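Ethanolamine utilization protein EutL (Clostridium perfringens E str. JGS1987, PDB 4TME) forms a trimeric shell tile of the ethanolamine-utilisation bacterial microcompartment and binds ethanolamine, which probably controls opening of its pore. Local coordinates at residues 46-51 with 63-68; 121-126 with 205-210. All blocks are in the same frame, centred on the assembly; numbering follows the deposited sequence.

Contact 1: residues 46-51 with 63-68; sequences VTYTAL and VYARSM
Ser67 OG has two polar partners: Tyr48 OH donates a hydrogen bond to it at 2.7 Å, and Asp44 OD2, at the start of the same helix as Tyr48, is the second. The bond leaves the phenol hydroxyl near the ring plane, with a CZ-OH...OG angle of about 118° that leans toward the CE2 edge of Tyr48. A chi1 of -65° sets Tyr48 CG anti to its carbonyl carbon and sends the ring from the helix across to the strand, although the CB itself leaves the backbone at a slant to it. On the way the ring passes Ala65, whose CB points at the helix and lies 3.6 Å from Tyr48 CE1, approaching obliquely. One side chain therefore supplies both the apolar and the polar part of the contact. Arg66, between the two, starts its side chain away from the helix, and its NH2 forms a salt bridge with Glu181. A bound ethanolamine also touches Tyr48; Asp44 lines both ethanolamine pockets, so the Tyr48-Ser67-Asp44 chain borders the ligand site. Helix 44-57 lies on the antiparallel sheet of a BMC domain; the axes of its segment 46-51 and of 63-67 run nearly antiparallel, at 165°, and approach to 9.8 Å. Tyr48 also rests on Val83 of the adjacent strand 83-89, while Tyr134 of helix 133-139 touches both Tyr48 and Ala65.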
loop_
_atom_site.group_PDB
_atom_site.type_symbol
_atom_site.label_atom_id
_atom_site.label_comp_id
_atom_site.label_asym_id
_atom_site.label_seq_id
_atom_site.Cartn_x
_atom_site.Cartn_y
_atom_site.Cartn_z
ATOM N N VAL C 46 -3.465 15.949 -9.602
ATOM C CA VAL C 46 -3.907 16.712 -10.794
ATOM C C VAL C 46 -5.204 16.110 -11.314
ATOM O O VAL C 46 -6.140 16.842 -11.665
ATOM C CB VAL C 46 -2.837 16.743 -11.903
ATOM C CG1 VAL C 46 -3.432 17.243 -13.258
ATOM C CG2 VAL C 46 -1.686 17.651 -11.464
ATOM N N THR C 47 -5.281 14.786 -11.346
ATOM C CA THR C 47 -6.494 14.149 -11.844
ATOM C C THR C 47 -7.689 14.416 -10.940
ATOM O O THR C 47 -8.781 14.681 -11.421
ATOM C CB THR C 47 -6.270 12.644 -12.031
ATOM O OG1 THR C 47 -5.240 12.483 -13.009
ATOM C CG2 THR C 47 -7.535 11.935 -12.536
ATOM N N TYR C 48 -7.492 14.392 -9.626
ATOM C CA TYR C 48 -8.595 14.692 -8.708
ATOM C C TYR C 48 -9.105 16.128 -8.908
ATOM O O TYR C 48 -10.323 16.399 -8.841
ATOM C CB TYR C 48 -8.141 14.496 -7.253
ATOM C CG TYR C 48 -7.797 13.054 -6.916
ATOM C CD1 TYR C 48 -8.534 11.995 -7.446
ATOM C CD2 TYR C 48 -6.705 12.760 -6.123
ATOM C CE1 TYR C 48 -8.195 10.664 -7.148
ATOM C CE2 TYR C 48 -6.361 11.446 -5.811
ATOM C CZ TYR C 48 -7.129 10.402 -6.321
ATOM O OH TYR C 48 -6.821 9.088 -6.024
ATOM N N THR C 49 -8.176 17.054 -9.150
ATOM C CA THR C 49 -8.542 18.442 -9.393
ATOM C C THR C 49 -9.311 18.544 -10.719
ATOM O O THR C 49 -10.283 19.320 -10.837
ATOM C CB THR C 49 -7.287 19.362 -9.426
ATOM O OG1 THR C 49 -6.533 19.171 -8.224
ATOM C CG2 THR C 49 -7.665 20.835 -9.518
ATOM N N ALA C 50 -8.856 17.783 -11.716
ATOM C CA ALA C 50 -9.512 17.760 -13.027
ATOM C C ALA C 50 -10.923 17.178 -12.972
ATOM O O ALA C 50 -11.834 17.676 -13.661
ATOM C CB ALA C 50 -8.665 16.990 -14.006
ATOM N N LEU C 51 -11.106 16.116 -12.191
ATOM C CA LEU C 51 -12.423 15.511 -12.009
ATOM C C LEU C 51 -13.381 16.488 -11.331
ATOM O O LEU C 51 -14.567 16.558 -11.665
ATOM C CB LEU C 51 -12.307 14.226 -11.172
ATOM C CG LEU C 51 -11.614 13.063 -11.900
ATOM C CD1 LEU C 51 -11.189 11.986 -10.895
ATOM C CD2 LEU C 51 -12.531 12.496 -12.980
ATOM N N VAL C 63 -17.747 9.408 -8.601
ATOM C CA VAL C 63 -18.270 8.316 -7.778
ATOM C C VAL C 63 -17.176 7.368 -7.336
ATOM O O VAL C 63 -17.407 6.503 -6.476
ATOM C CB VAL C 63 -19.373 7.524 -8.515
ATOM C CG1 VAL C 63 -20.551 8.451 -8.797
ATOM C CG2 VAL C 63 -18.853 6.862 -9.787
ATOM N N TYR C 64 -15.985 7.539 -7.898
ATOM C CA TYR C 64 -14.847 6.695 -7.543
ATOM C C TYR C 64 -13.561 7.439 -7.837
ATOM O O TYR C 64 -13.407 8.053 -8.898
ATOM C CB TYR C 64 -14.911 5.370 -8.321
ATOM C CG TYR C 64 -14.103 4.244 -7.685
ATOM C CD1 TYR C 64 -12.752 4.121 -7.933
ATOM C CD2 TYR C 64 -14.708 3.327 -6.844
ATOM C CE1 TYR C 64 -11.996 3.081 -7.341
ATOM C CE2 TYR C 64 -13.982 2.301 -6.268
ATOM C CZ TYR C 64 -12.620 2.189 -6.525
ATOM O OH TYR C 64 -11.898 1.164 -5.910
ATOM N N ALA C 65 -12.615 7.413 -6.893
ATOM C CA ALA C 65 -11.375 8.152 -7.054
ATOM C C ALA C 65 -10.323 7.592 -6.119
ATOM O O ALA C 65 -10.387 7.835 -4.903
ATOM C CB ALA C 65 -11.597 9.652 -6.757
ATOM N N ARG C 66 -9.391 6.819 -6.658
ATOM C CA ARG C 66 -8.377 6.158 -5.826
ATOM C C ARG C 66 -6.998 6.197 -6.460
ATOM O O ARG C 66 -6.866 6.111 -7.689
ATOM C CB ARG C 66 -8.740 4.691 -5.568
ATOM C CG ARG C 66 -10.000 4.409 -4.742
ATOM C CD ARG C 66 -9.834 4.782 -3.277
ATOM N NE ARG C 66 -8.622 4.195 -2.667
ATOM C CZ ARG C 66 -8.474 2.920 -2.302
ATOM N NH1 ARG C 66 -9.457 2.045 -2.454
ATOM N NH2 ARG C 66 -7.325 2.506 -1.759
ATOM N N SER C 67 -5.984 6.291 -5.595
ATOM C CA SER C 67 -4.583 6.287 -5.980
ATOM C C SER C 67 -3.956 4.892 -5.890
ATOM O O SER C 67 -4.399 4.064 -5.089
ATOM C CB SER C 67 -3.801 7.254 -5.070
ATOM O OG SER C 67 -4.350 8.567 -5.192
ATOM N N MET C 68 -2.907 4.671 -6.674
ATOM C CA MET C 68 -2.226 3.377 -6.730
ATOM C C MET C 68 -1.046 3.289 -5.756
ATOM O O MET C 68 -0.280 4.260 -5.581
ATOM C CB MET C 68 -1.701 3.086 -8.136
ATOM C CG MET C 68 -2.762 3.141 -9.217
ATOM S SD MET C 68 -3.977 1.820 -9.056
ATOM C CE MET C 68 -5.471 2.722 -8.881
#

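Contact 2: residues 121-126 with 205-210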
loop_
_atom_site.group_PDB
_atom_site.type_symbol
_atom_site.label_atom_id
_atom_site.label_comp_id
_atom_site.label_asym_id
_atom_site.label_seq_id
_atom_site.Cartn_x
_atom_site.Cartn_y
_atom_site.Cartn_z
ATOM N N ILE C 121 12.365 15.696 -5.650
ATOM C CA ILE C 121 11.375 16.161 -4.676
ATOM C C ILE C 121 10.438 17.061 -5.442
ATOM O O ILE C 121 10.893 17.912 -6.195
ATOM C CB ILE C 121 12.015 16.952 -3.498
ATOM C CG1 ILE C 121 13.001 16.068 -2.738
ATOM C CG2 ILE C 121 10.942 17.461 -2.545
ATOM C CD1 ILE C 121 13.839 16.813 -1.715
ATOM N N CYS C 122 9.135 16.883 -5.255
ATOM C CA CYS C 122 8.150 17.702 -5.938
ATOM C C CYS C 122 6.925 17.912 -5.059
ATOM O O CYS C 122 6.682 17.140 -4.111
ATOM C CB CYS C 122 7.731 17.056 -7.257
ATOM S SG CYS C 122 6.890 15.470 -7.025
ATOM N N TYR C 123 6.138 18.930 -5.391
ATOM C CA TYR C 123 4.982 19.271 -4.583
ATOM C C TYR C 123 3.896 19.893 -5.437
ATOM O O TYR C 123 4.133 20.335 -6.565
ATOM C CB TYR C 123 5.373 20.257 -3.474
ATOM C CG TYR C 123 5.940 21.550 -4.013
ATOM C CD1 TYR C 123 7.301 21.692 -4.259
ATOM C CD2 TYR C 123 5.120 22.634 -4.276
ATOM C CE1 TYR C 123 7.820 22.877 -4.763
ATOM C CE2 TYR C 123 5.626 23.808 -4.777
ATOM C CZ TYR C 123 6.976 23.930 -5.015
ATOM O OH TYR C 123 7.467 25.117 -5.510
ATOM N N TYR C 124 2.702 19.905 -4.870
ATOM C CA TYR C 124 1.509 20.501 -5.480
ATOM C C TYR C 124 1.024 21.579 -4.542
ATOM O O TYR C 124 0.865 21.327 -3.351
ATOM C CB TYR C 124 0.448 19.432 -5.658
ATOM C CG TYR C 124 -0.757 19.725 -6.560
ATOM C CD1 TYR C 124 -0.589 20.109 -7.881
ATOM C CD2 TYR C 124 -2.056 19.478 -6.101
ATOM C CE1 TYR C 124 -1.682 20.311 -8.694
ATOM C CE2 TYR C 124 -3.162 19.678 -6.919
ATOM C CZ TYR C 124 -2.962 20.078 -8.210
ATOM O OH TYR C 124 -4.075 20.254 -9.048
ATOM N N ALA C 125 0.798 22.769 -5.069
ATOM C CA ALA C 125 0.301 23.879 -4.268
ATOM C C ALA C 125 -0.684 24.640 -5.139
ATOM O O ALA C 125 -0.353 25.675 -5.728
ATOM C CB ALA C 125 1.433 24.766 -3.806
ATOM N N GLN C 126 -1.876 24.068 -5.256
ATOM C CA GLN C 126 -2.852 24.494 -6.250
ATOM C C GLN C 126 -3.963 25.249 -5.555
ATOM O O GLN C 126 -4.585 24.748 -4.618
ATOM C CB GLN C 126 -3.401 23.279 -7.000
ATOM C CG GLN C 126 -4.495 23.580 -8.038
ATOM C CD GLN C 126 -3.984 24.284 -9.284
ATOM O OE1 GLN C 126 -2.777 24.373 -9.527
ATOM N NE2 GLN C 126 -4.913 24.801 -10.082
ATOM N N GLU C 205 7.116 27.445 -0.475
ATOM C CA GLU C 205 8.370 27.973 0.056
ATOM C C GLU C 205 8.929 27.022 1.107
ATOM O O GLU C 205 10.144 26.754 1.144
ATOM C CB GLU C 205 8.162 29.363 0.662
ATOM C CG GLU C 205 9.462 30.003 1.137
ATOM C CD GLU C 205 9.243 31.333 1.826
ATOM O OE1 GLU C 205 8.128 31.886 1.716
ATOM O OE2 GLU C 205 10.190 31.820 2.480
ATOM N N ALA C 206 8.049 26.476 1.945
ATOM C CA ALA C 206 8.499 25.577 3.008
ATOM C C ALA C 206 9.008 24.237 2.449
ATOM O O ALA C 206 10.012 23.701 2.925
ATOM C CB ALA C 206 7.381 25.340 4.008
ATOM N N VAL C 207 8.337 23.690 1.438
ATOM C CA VAL C 207 8.816 22.458 0.823
ATOM C C VAL C 207 10.190 22.699 0.192
ATOM O O VAL C 207 11.109 21.885 0.354
ATOM C CB VAL C 207 7.837 21.903 -0.243
ATOM C CG1 VAL C 207 8.446 20.678 -0.908
ATOM C CG2 VAL C 207 6.490 21.514 0.396
ATOM N N GLN C 208 10.361 23.838 -0.470
ATOM C CA GLN C 208 11.637 24.118 -1.124
ATOM C C GLN C 208 12.727 24.252 -0.064
ATOM O O GLN C 208 13.874 23.851 -0.279
ATOM C CB GLN C 208 11.554 25.381 -1.997
ATOM C CG GLN C 208 10.692 25.107 -3.233
ATOM C CD GLN C 208 10.798 26.144 -4.326
ATOM O OE1 GLN C 208 11.551 27.121 -4.222
ATOM N NE2 GLN C 208 10.049 25.916 -5.417
ATOM N N SER C 209 12.351 24.802 1.082
ATOM C CA SER C 209 13.300 24.993 2.170
ATOM C C SER C 209 13.827 23.652 2.663
ATOM O O SER C 209 15.032 23.505 2.889
ATOM C CB SER C 209 12.667 25.754 3.331
ATOM O OG SER C 209 13.601 25.861 4.397
ATOM N N VAL C 210 12.935 22.677 2.817
ATOM C CA VAL C 210 13.348 21.354 3.307
ATOM C C VAL C 210 14.209 20.676 2.256
ATOM O O VAL C 210 15.248 20.076 2.558
ATOM C CB VAL C 210 12.141 20.446 3.663
ATOM C CG1 VAL C 210 12.609 19.068 4.105
ATOM C CG2 VAL C 210 11.339 21.069 4.792
#
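Ile121 and Tyr123 reach across from strand 122-128 and its approach to helix 193-212, a helix-on-sheet layer of the kind that builds the alpha/beta BMC fold. Ile121, just ahead of the strand, points its CB at the helix, and its CG2 comes within 4.4 Å of Val207 CG1, a loose apolar touch. The same side chain also meets Ala211, one helical turn on, and Leu79 of a neighbouring subunit, which places this end of the contact at a subunit boundary. Cys122 starts its side chain away from the helix and, in the conformer described, touches Phe184, a residue of the ethanolamine pockets. With Tyr123 the alternation returns to the helix. Its chi1 of 60° puts CG between the backbone N and the carbonyl carbon, and the ring reaches past Val207 to Gln208. Val207 CG1, anti to its own backbone N, approaches the ring obliquely, 3.7 Å from Tyr123 CD1 and 4.0 Å from Tyr123 CB. Ala152 of strand 146-152 lies against both Tyr123 and Val207, filling in the layer between sheet and helix. At the far end of the Tyr123 ring, Gln208, extended beyond CG, brings its amide to the ring edge, near its plane, with the two planes 63° apart. Gln208 NE2, whose stronger partner is Asn3 OD1, gives Tyr123 OH a weak hydrogen bond, 2.7 Å long but bent to 126° at the hydrogen.

Both contacts lay a helix on an antiparallel sheet: the four-stranded one for 46-51 with 63-68, the six-stranded one for 121-126 with 205-210. Contact 1 is the more central, its centre about 7 Å from the centre of the chain against about 14 Å for that of contact 2, yet only partly buried; contact 2 is buried and larger, 224 Å² against 174 Å². In each, a tyrosine carries the crossing, donating its phenol proton beside the ligand site in contact 1 and accepting a weak hydrogen bond from a glutamine amide farther from it in contact 2. Tyr124 joins them: its OH lies 2.8 Å from Thr49 OG1, a probable hydrogen bond, and its CE1 packs on Val46 CG2.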